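Long-range contacts in aldo-keto reductase family 1 member C1 (Caenorhabditis elegans, PDB 1QWK), which probably works as an NADPH-dependent aldose reductase of the aldo-keto reductase family: residues A[14-19]-A[257-262]; A[173-178]-A[199-204]; A[85-90]-A[132-137]. All coordinates share one frame; numbering follows the deposited sequence.

Interaction 1 (A[14-19]-A[257-262]); sequences VEMPVI and GCAILP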
loop_
_atom_site.group_PDB
_atom_site.type_symbol
_atom_site.label_atom_id
_atom_site.label_comp_id
_atom_site.label_asym_id
_atom_site.label_seq_id
_atom_site.Cartn_x
_atom_site.Cartn_y
_atom_site.Cartn_z
ATOM N N VAL A 14 -15.004 9.569 3.464
ATOM C CA VAL A 14 -14.191 8.813 4.405
ATOM C C VAL A 14 -12.776 9.378 4.473
ATOM O O VAL A 14 -12.157 9.640 3.442
ATOM C CB VAL A 14 -14.118 7.325 3.997
ATOM C CG1 VAL A 14 -13.106 6.588 4.869
ATOM C CG2 VAL A 14 -15.491 6.693 4.121
ATOM N N GLU A 15 -12.277 9.574 5.692
ATOM C CA GLU A 15 -10.926 10.094 5.907
ATOM C C GLU A 15 -9.922 8.950 6.041
ATOM O O GLU A 15 -10.076 8.082 6.900
ATOM C CB GLU A 15 -10.896 10.953 7.176
ATOM C CG GLU A 15 -11.604 12.294 7.043
ATOM C CD GLU A 15 -10.702 13.375 6.476
ATOM O OE1 GLU A 15 -10.203 13.211 5.341
ATOM O OE2 GLU A 15 -10.485 14.393 7.171
ATOM N N MET A 16 -8.896 8.951 5.194
ATOM C CA MET A 16 -7.870 7.908 5.221
ATOM C C MET A 16 -6.510 8.468 5.641
ATOM O O MET A 16 -5.970 9.353 4.984
ATOM C CB MET A 16 -7.744 7.261 3.835
ATOM C CG MET A 16 -6.634 6.217 3.727
ATOM S SD MET A 16 -6.518 5.469 2.078
ATOM C CE MET A 16 -5.738 6.806 1.160
ATOM N N PRO A 17 -5.937 7.956 6.745
ATOM C CA PRO A 17 -4.629 8.439 7.211
ATOM C C PRO A 17 -3.604 8.391 6.078
ATOM O O PRO A 17 -3.545 7.414 5.335
ATOM C CB PRO A 17 -4.291 7.475 8.346
ATOM C CG PRO A 17 -5.657 7.133 8.908
ATOM C CD PRO A 17 -6.476 6.922 7.650
ATOM N N VAL A 18 -2.797 9.444 5.966
ATOM C CA VAL A 18 -1.792 9.557 4.913
ATOM C C VAL A 18 -0.615 8.600 5.053
ATOM O O VAL A 18 0.099 8.348 4.083
ATOM C CB VAL A 18 -1.238 10.995 4.817
ATOM C CG1 VAL A 18 -2.367 11.965 4.494
ATOM C CG2 VAL A 18 -0.557 11.381 6.125
ATOM N N ILE A 19 -0.394 8.084 6.256
ATOM C CA ILE A 19 0.692 7.142 6.472
ATOM C C ILE A 19 0.154 5.928 7.211
ATOM O O ILE A 19 -0.642 6.048 8.143
ATOM C CB ILE A 19 1.865 7.781 7.264
ATOM C CG1 ILE A 19 2.984 6.751 7.463
ATOM C CG2 ILE A 19 1.369 8.326 8.598
ATOM C CD1 ILE A 19 4.281 7.353 8.003
ATOM N N GLY A 257 1.126 13.988 -3.461
ATOM C CA GLY A 257 -0.306 13.865 -3.234
ATOM C C GLY A 257 -0.773 12.444 -2.986
ATOM O O GLY A 257 -1.931 12.116 -3.254
ATOM N N CYS A 258 0.111 11.604 -2.459
ATOM C CA CYS A 258 -0.230 10.206 -2.202
ATOM C C CYS A 258 -0.168 9.827 -0.733
ATOM O O CYS A 258 0.436 10.526 0.078
ATOM C CB CYS A 258 0.733 9.274 -2.943
ATOM S SG CYS A 258 0.883 9.555 -4.709
ATOM N N ALA A 259 -0.809 8.713 -0.400
ATOM C CA ALA A 259 -0.746 8.185 0.953
ATOM C C ALA A 259 0.434 7.216 0.833
ATOM O O ALA A 259 0.769 6.787 -0.278
ATOM C CB ALA A 259 -2.023 7.433 1.306
ATOM N N ILE A 260 1.068 6.870 1.949
ATOM C CA ILE A 260 2.224 5.972 1.911
ATOM C C ILE A 260 2.112 4.790 2.867
ATOM O O ILE A 260 1.445 4.872 3.898
ATOM C CB ILE A 260 3.530 6.733 2.235
ATOM C CG1 ILE A 260 3.439 7.373 3.622
ATOM C CG2 ILE A 260 3.790 7.790 1.158
ATOM C CD1 ILE A 260 4.697 8.145 4.046
ATOM N N LEU A 261 2.792 3.700 2.510
ATOM C CA LEU A 261 2.795 2.464 3.291
ATOM C C LEU A 261 4.188 1.869 3.492
ATOM O O LEU A 261 4.505 0.827 2.925
ATOM C CB LEU A 261 1.922 1.403 2.608
ATOM C CG LEU A 261 0.423 1.658 2.506
ATOM C CD1 LEU A 261 -0.242 0.531 1.705
ATOM C CD2 LEU A 261 -0.176 1.750 3.900
ATOM N N PRO A 262 5.043 2.526 4.293
ATOM C CA PRO A 262 6.391 1.992 4.530
ATOM C C PRO A 262 6.287 0.578 5.124
ATOM O O PRO A 262 5.476 0.342 6.025
ATOM C CB PRO A 262 6.996 3.006 5.503
ATOM C CG PRO A 262 5.791 3.564 6.220
ATOM C CD PRO A 262 4.814 3.747 5.081
HETATM O O HOH W 1 -1.698 5.265 4.277
#

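Interaction 2 (A[173-178]-A[199-204]); sequences NSQVEL and TSYATL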
loop_
_atom_site.group_PDB
_atom_site.type_symbol
_atom_site.label_atom_id
_atom_site.label_comp_id
_atom_site.label_asym_id
_atom_site.label_seq_id
_atom_site.Cartn_x
_atom_site.Cartn_y
_atom_site.Cartn_z
ATOM N N ASN A 173 -9.955 4.358 -4.122
ATOM C CA ASN A 173 -8.505 4.333 -3.953
ATOM C C ASN A 173 -7.813 3.371 -4.917
ATOM O O ASN A 173 -8.397 2.375 -5.346
ATOM C CB ASN A 173 -8.187 3.953 -2.494
ATOM C CG ASN A 173 -6.702 3.685 -2.244
ATOM O OD1 ASN A 173 -6.250 2.534 -2.243
ATOM N ND2 ASN A 173 -5.943 4.748 -2.016
ATOM N N SER A 174 -6.574 3.699 -5.269
ATOM C CA SER A 174 -5.745 2.870 -6.137
ATOM C C SER A 174 -4.396 2.747 -5.438
ATOM O O SER A 174 -3.745 3.752 -5.151
ATOM C CB SER A 174 -5.550 3.526 -7.507
ATOM O OG SER A 174 -4.525 2.857 -8.235
ATOM N N GLN A 175 -3.994 1.515 -5.144
ATOM C CA GLN A 175 -2.726 1.266 -4.478
ATOM C C GLN A 175 -1.761 0.664 -5.482
ATOM O O GLN A 175 -2.009 -0.413 -6.031
ATOM C CB GLN A 175 -2.904 0.311 -3.293
ATOM C CG GLN A 175 -1.624 0.109 -2.495
ATOM C CD GLN A 175 -1.807 -0.762 -1.265
ATOM O OE1 GLN A 175 -2.692 -0.520 -0.434
ATOM N NE2 GLN A 175 -0.955 -1.767 -1.129
ATOM N N VAL A 176 -0.658 1.364 -5.729
ATOM C CA VAL A 176 0.331 0.895 -6.691
ATOM C C VAL A 176 1.758 1.156 -6.229
ATOM O O VAL A 176 1.995 1.887 -5.267
ATOM C CB VAL A 176 0.156 1.607 -8.056
ATOM C CG1 VAL A 176 -1.216 1.305 -8.643
ATOM C CG2 VAL A 176 0.342 3.115 -7.887
ATOM N N GLU A 177 2.705 0.534 -6.923
ATOM C CA GLU A 177 4.116 0.733 -6.635
ATOM C C GLU A 177 4.400 2.179 -7.020
ATOM O O GLU A 177 4.084 2.597 -8.130
ATOM C CB GLU A 177 4.978 -0.190 -7.500
ATOM C CG GLU A 177 6.471 -0.009 -7.262
ATOM C CD GLU A 177 7.331 -0.782 -8.249
ATOM O OE1 GLU A 177 6.813 -1.727 -8.882
ATOM O OE2 GLU A 177 8.533 -0.446 -8.373
ATOM N N LEU A 178 4.980 2.946 -6.105
ATOM C CA LEU A 178 5.294 4.335 -6.397
ATOM C C LEU A 178 6.409 4.826 -5.490
ATOM O O LEU A 178 6.300 4.794 -4.267
ATOM C CB LEU A 178 4.052 5.223 -6.227
ATOM C CG LEU A 178 4.139 6.662 -6.763
ATOM C CD1 LEU A 178 2.735 7.200 -7.002
ATOM C CD2 LEU A 178 4.909 7.557 -5.791
ATOM N N THR A 199 -2.414 5.411 -3.199
ATOM C CA THR A 199 -1.586 4.925 -2.107
ATOM C C THR A 199 -0.364 4.280 -2.727
ATOM O O THR A 199 -0.466 3.436 -3.624
ATOM C CB THR A 199 -2.301 3.869 -1.238
ATOM O OG1 THR A 199 -3.368 4.487 -0.509
ATOM C CG2 THR A 199 -1.316 3.245 -0.254
ATOM N N SER A 200 0.800 4.698 -2.256
ATOM C CA SER A 200 2.067 4.178 -2.738
ATOM C C SER A 200 2.593 3.056 -1.867
ATOM O O SER A 200 2.613 3.185 -0.642
ATOM C CB SER A 200 3.111 5.301 -2.732
ATOM O OG SER A 200 4.415 4.789 -2.472
ATOM N N TYR A 201 2.998 1.950 -2.483
ATOM C CA TYR A 201 3.639 0.892 -1.708
ATOM C C TYR A 201 5.069 0.862 -2.237
ATOM O O TYR A 201 5.336 1.422 -3.305
ATOM C CB TYR A 201 2.927 -0.471 -1.820
ATOM C CG TYR A 201 2.922 -1.206 -3.144
ATOM C CD1 TYR A 201 4.081 -1.798 -3.659
ATOM C CD2 TYR A 201 1.724 -1.415 -3.822
ATOM C CE1 TYR A 201 4.037 -2.592 -4.814
ATOM C CE2 TYR A 201 1.670 -2.203 -4.970
ATOM C CZ TYR A 201 2.821 -2.787 -5.460
ATOM O OH TYR A 201 2.750 -3.576 -6.590
ATOM N N ALA A 202 5.983 0.251 -1.486
ATOM C CA ALA A 202 7.400 0.202 -1.858
ATOM C C ALA A 202 7.920 1.634 -1.983
ATOM O O ALA A 202 8.753 1.945 -2.837
ATOM C CB ALA A 202 7.588 -0.548 -3.177
ATOM N N THR A 203 7.424 2.503 -1.109
ATOM C CA THR A 203 7.783 3.917 -1.117
ATOM C C THR A 203 9.274 4.183 -0.936
ATOM O O THR A 203 9.795 5.178 -1.442
ATOM C CB THR A 203 7.000 4.660 -0.020
ATOM O OG1 THR A 203 5.658 4.145 0.040
ATOM C CG2 THR A 203 6.942 6.150 -0.320
ATOM N N LEU A 204 9.959 3.294 -0.218
ATOM C CA LEU A 204 11.393 3.462 0.025
ATOM C C LEU A 204 12.281 2.894 -1.071
ATOM O O LEU A 204 13.506 2.896 -0.943
ATOM C CB LEU A 204 11.772 2.848 1.371
ATOM C CG LEU A 204 11.097 3.517 2.575
ATOM C CD1 LEU A 204 11.518 2.803 3.844
ATOM C CD2 LEU A 204 11.478 4.999 2.634
HETATM O O HOH W 2 -4.444 1.669 -0.224
#

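Interaction 3 (A[85-90]-A[132-137]); sequences HELAPG and EDVWRQ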
loop_
_atom_site.group_PDB
_atom_site.type_symbol
_atom_site.label_atom_id
_atom_site.label_comp_id
_atom_site.label_asym_id
_atom_site.label_seq_id
_atom_site.Cartn_x
_atom_site.Cartn_y
_atom_site.Cartn_z
ATOM N N HIS A 85 -8.153 -15.586 -6.205
ATOM C CA HIS A 85 -9.230 -16.567 -6.209
ATOM C C HIS A 85 -10.520 -15.990 -5.622
ATOM O O HIS A 85 -11.611 -16.503 -5.868
ATOM C CB HIS A 85 -8.814 -17.823 -5.432
ATOM C CG HIS A 85 -8.544 -17.578 -3.981
ATOM N ND1 HIS A 85 -7.623 -16.653 -3.540
ATOM C CD2 HIS A 85 -9.068 -18.146 -2.868
ATOM C CE1 HIS A 85 -7.590 -16.660 -2.219
ATOM N NE2 HIS A 85 -8.457 -17.558 -1.786
ATOM N N GLU A 86 -10.397 -14.912 -4.856
ATOM C CA GLU A 86 -11.557 -14.282 -4.250
ATOM C C GLU A 86 -12.214 -13.294 -5.216
ATOM O O GLU A 86 -13.329 -12.829 -4.983
ATOM C CB GLU A 86 -11.139 -13.597 -2.943
ATOM C CG GLU A 86 -10.463 -14.578 -1.985
ATOM C CD GLU A 86 -9.944 -13.939 -0.704
ATOM O OE1 GLU A 86 -9.169 -12.963 -0.781
ATOM O OE2 GLU A 86 -10.306 -14.438 0.384
ATOM N N LEU A 87 -11.527 -12.990 -6.314
ATOM C CA LEU A 87 -12.046 -12.058 -7.319
ATOM C C LEU A 87 -13.026 -12.737 -8.269
ATOM O O LEU A 87 -13.777 -12.065 -8.976
ATOM C CB LEU A 87 -10.893 -11.485 -8.142
ATOM C CG LEU A 87 -9.817 -10.725 -7.368
ATOM C CD1 LEU A 87 -8.688 -10.336 -8.319
ATOM C CD2 LEU A 87 -10.425 -9.497 -6.715
ATOM N N ALA A 88 -12.997 -14.066 -8.289
ATOM C CA ALA A 88 -13.875 -14.852 -9.154
ATOM C C ALA A 88 -15.351 -14.592 -8.871
ATOM O O ALA A 88 -15.728 -14.222 -7.760
ATOM C CB ALA A 88 -13.567 -16.335 -8.984
ATOM N N PRO A 89 -16.209 -14.798 -9.882
ATOM C CA PRO A 89 -17.650 -14.583 -9.740
ATOM C C PRO A 89 -18.247 -15.190 -8.472
ATOM O O PRO A 89 -18.075 -16.380 -8.195
ATOM C CB PRO A 89 -18.215 -15.214 -11.010
ATOM C CG PRO A 89 -17.133 -14.923 -12.015
ATOM C CD PRO A 89 -15.883 -15.271 -11.241
ATOM N N GLY A 90 -18.933 -14.348 -7.703
ATOM C CA GLY A 90 -19.578 -14.779 -6.471
ATOM C C GLY A 90 -18.684 -15.187 -5.318
ATOM O O GLY A 90 -19.177 -15.727 -4.328
ATOM N N GLU A 132 -14.912 -5.506 -15.063
ATOM C CA GLU A 132 -16.245 -4.960 -14.839
ATOM C C GLU A 132 -17.022 -5.880 -13.901
ATOM O O GLU A 132 -17.723 -5.412 -13.004
ATOM C CB GLU A 132 -17.006 -4.795 -16.160
ATOM C CG GLU A 132 -16.484 -3.660 -17.033
ATOM C CD GLU A 132 -15.493 -4.125 -18.076
ATOM O OE1 GLU A 132 -14.925 -5.231 -17.914
ATOM O OE2 GLU A 132 -15.275 -3.378 -19.056
ATOM N N ASP A 133 -16.892 -7.189 -14.101
ATOM C CA ASP A 133 -17.586 -8.152 -13.255
ATOM C C ASP A 133 -16.992 -8.166 -11.855
ATOM O O ASP A 133 -17.707 -8.348 -10.863
ATOM C CB ASP A 133 -17.524 -9.554 -13.870
ATOM C CG ASP A 133 -18.375 -9.678 -15.123
ATOM O OD1 ASP A 133 -19.312 -8.863 -15.292
ATOM O OD2 ASP A 133 -18.122 -10.597 -15.929
ATOM N N VAL A 134 -15.680 -7.970 -11.778
ATOM C CA VAL A 134 -14.987 -7.936 -10.495
ATOM C C VAL A 134 -15.470 -6.719 -9.717
ATOM O O VAL A 134 -15.820 -6.814 -8.536
ATOM C CB VAL A 134 -13.451 -7.827 -10.679
ATOM C CG1 VAL A 134 -12.767 -7.650 -9.320
ATOM C CG2 VAL A 134 -12.921 -9.069 -11.367
ATOM N N TRP A 135 -15.503 -5.566 -10.377
ATOM C CA TRP A 135 -15.939 -4.363 -9.683
ATOM C C TRP A 135 -17.387 -4.429 -9.185
ATOM O O TRP A 135 -17.707 -3.870 -8.134
ATOM C CB TRP A 135 -15.753 -3.127 -10.561
ATOM C CG TRP A 135 -15.913 -1.877 -9.772
ATOM C CD1 TRP A 135 -16.880 -0.933 -9.918
ATOM C CD2 TRP A 135 -15.126 -1.483 -8.641
ATOM N NE1 TRP A 135 -16.753 0.028 -8.941
ATOM C CE2 TRP A 135 -15.684 -0.286 -8.144
ATOM C CE3 TRP A 135 -14.005 -2.031 -7.995
ATOM C CZ2 TRP A 135 -15.160 0.381 -7.030
ATOM C CZ3 TRP A 135 -13.483 -1.368 -6.884
ATOM C CH2 TRP A 135 -14.064 -0.176 -6.415
ATOM N N ARG A 136 -18.265 -5.100 -9.925
ATOM C CA ARG A 136 -19.650 -5.200 -9.481
ATOM C C ARG A 136 -19.721 -5.863 -8.102
ATOM O O ARG A 136 -20.583 -5.523 -7.290
ATOM C CB ARG A 136 -20.497 -5.983 -10.495
ATOM C CG ARG A 136 -20.514 -5.375 -11.893
ATOM C CD ARG A 136 -21.596 -6.007 -12.759
ATOM N NE ARG A 136 -22.910 -5.482 -12.411
ATOM C CZ ARG A 136 -23.443 -4.385 -12.941
ATOM N NH1 ARG A 136 -22.783 -3.697 -13.865
ATOM N NH2 ARG A 136 -24.621 -3.954 -12.523
ATOM N N GLN A 137 -18.818 -6.800 -7.823
ATOM C CA GLN A 137 -18.829 -7.449 -6.513
ATOM C C GLN A 137 -18.380 -6.481 -5.417
ATOM O O GLN A 137 -18.852 -6.550 -4.280
ATOM C CB GLN A 137 -17.931 -8.690 -6.501
ATOM C CG GLN A 137 -18.387 -9.808 -7.426
ATOM C CD GLN A 137 -17.672 -11.109 -7.144
ATOM O OE1 GLN A 137 -17.939 -11.770 -6.139
ATOM N NE2 GLN A 137 -16.739 -11.473 -8.016
HETATM O O HOH W 3 -15.670 -11.471 -10.891
#

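Interaction 1 (A[14-19]-A[257-262])
The flat groups that meet between V18 and I260 are peptide units, with no aromatic ring among them. I260 N donates to V18 O at 2.8 Å, with a fairly straight N-H...O angle of 161° and the donor lying 23° off the carbonyl plane. V18 O also receives a CH...O contact from A259 CA at 3.2 Å. At the next residue the CH...O contact runs the other way: I19 CA lies 3.5 Å from I260 O, and a single backbone bridge joins I19 to I260. A water spans the next gap, donating to P17 O at 3.0 Å and to I260 O.

Apolar side chains pack beside the bridge. M16, bent at its third torsion, brings its methyl CE to 3.8 Å from A259 CB, while its flanks rest on L45, S197 and T199. I19 and I260 cross at a slant, with I19 CG1 3.9 Å from I260 CG1. In I260 that branch sits between the backbone N and carbonyl carbon (chi1 59°), which swings it over V18 O and toward I19. I19 CG1 also lies 4.2 Å from CD of the P262 ring.

Strand 15-17 belongs to the N-terminal hairpin with strand 7-9, which in aldo-keto reductases covers the bottom of the (beta/alpha)8 barrel. I260 also bonds to G20, just before strand 21-22, so the eighth strand is joined here to the start of the first. The contact shares a few carbonyl oxygens among N-H, C-H and water donors, and sets aliphatic carbon beside this polar seam.

Interaction 2 (A[173-178]-A[199-204])
Q175, V176 and E177 pair in parallel with T199, S200 and Y201, the two strands of a beta-alpha-beta unit in the TIM barrel, linked through helix 185-193. T199 N donates to S174 O at 2.9 Å, and V176 N returns to T199 O at 3.0 Å; Y201 N to V176 O and L178 N to Y201 O continue the ladder.

The Y201 ring, its CG placed between backbone N and carbonyl carbon (chi1 67°), turns back over the neighbouring strand. One face takes the V176-E177 peptide, with V176 C 3.5 Å from Y201 CD2, and E177 CB sits 3.7 Å from Y201 CE1. With the ring of Y201 cut back to an alanine, that peptide would probably lose its cover, and N154 and Q301 the phenol oxygen they bond.

The side chain of Q175 lies about 3 Å from that of K81 and about 5 Å from that of Y52, both predicted active-site residues. The E177 carboxylate accepts from L298 N and F299 N. At the other end, N173 ND2 bonds both T199 OG1 and S197 OG. Beyond the last rung, S200 OG donates to L178 O at 2.6 Å and accepts T203 OG1 at 2.9 Å.

Interaction 3 (A[85-90]-A[132-137])
Q137 reaches the loop at A88 because its CG stands anti to its own carbonyl carbon (chi1 -64°) and the chain runs extended beyond it, which carries the amide from the helix across to the backbone of residues 87-90. V134, one turn earlier, sends CG1 anti to its backbone N, where it meets L87, and CG2 beside that N.

The polar half of the contact belongs to the Q137 amide. Q137 NE2 donates to A88 O at 2.9 Å with a nearly straight N-H...O angle of 162°. A88 O lies close to the amide plane of Q137, yet the donor stands well above the plane of the A88 carbonyl, 61° out of it, and so comes in over the C=O group. A water donates to L87 O at 2.8 Å and weakly accepts from Q137 NE2, adding a second, looser link between helix and loop. The other end of the amide is also used: OE1 accepts the backbone N of L92, the first residue of helix 92-103. With both ends engaged, the amide has its rotation fixed.

The apolar part lies beside it. L87 and V134 meet at a slant through their methyls, L87 CD2 standing 4.0 Å from V134 CG1, and V134 CG2 lies 3.9 Å from L87 O. L87 and V134 are buried, whereas P89 and G90 are exposed.

The loop follows strand 77-82 and leads into helix 92-103, the third beta-alpha step of the barrel, and the helix it meets, 131-143, comes after strand 110-113. The side chain of L87 is about 6 Å from that of H114, a predicted substrate-binding residue, consistent with a place near the substrate site, at the end of the TIM barrel where the C-terminal ends of the strands lie.

How the interactions relate
From the N terminus, the chain leaves residues 14-19 and comes back to them at 257-262, so interaction 1 closes a loop of more than two hundred residues. Both other contacts nest inside that loop, in series: interaction 3 closes first, joining the loop after strand 77-82 to helix 131-143, and interaction 2 then pairs the sixth and seventh barrel strands. Interactions 1 and 2 touch where strand 259-261 lies beside 197-201: A259 O accepts a probable hydrogen bond from S200 N, and L261 CD1 packs on T199 CG2. Interaction 3 stands apart at the periphery, its centre about 26 Å from that of interaction 1.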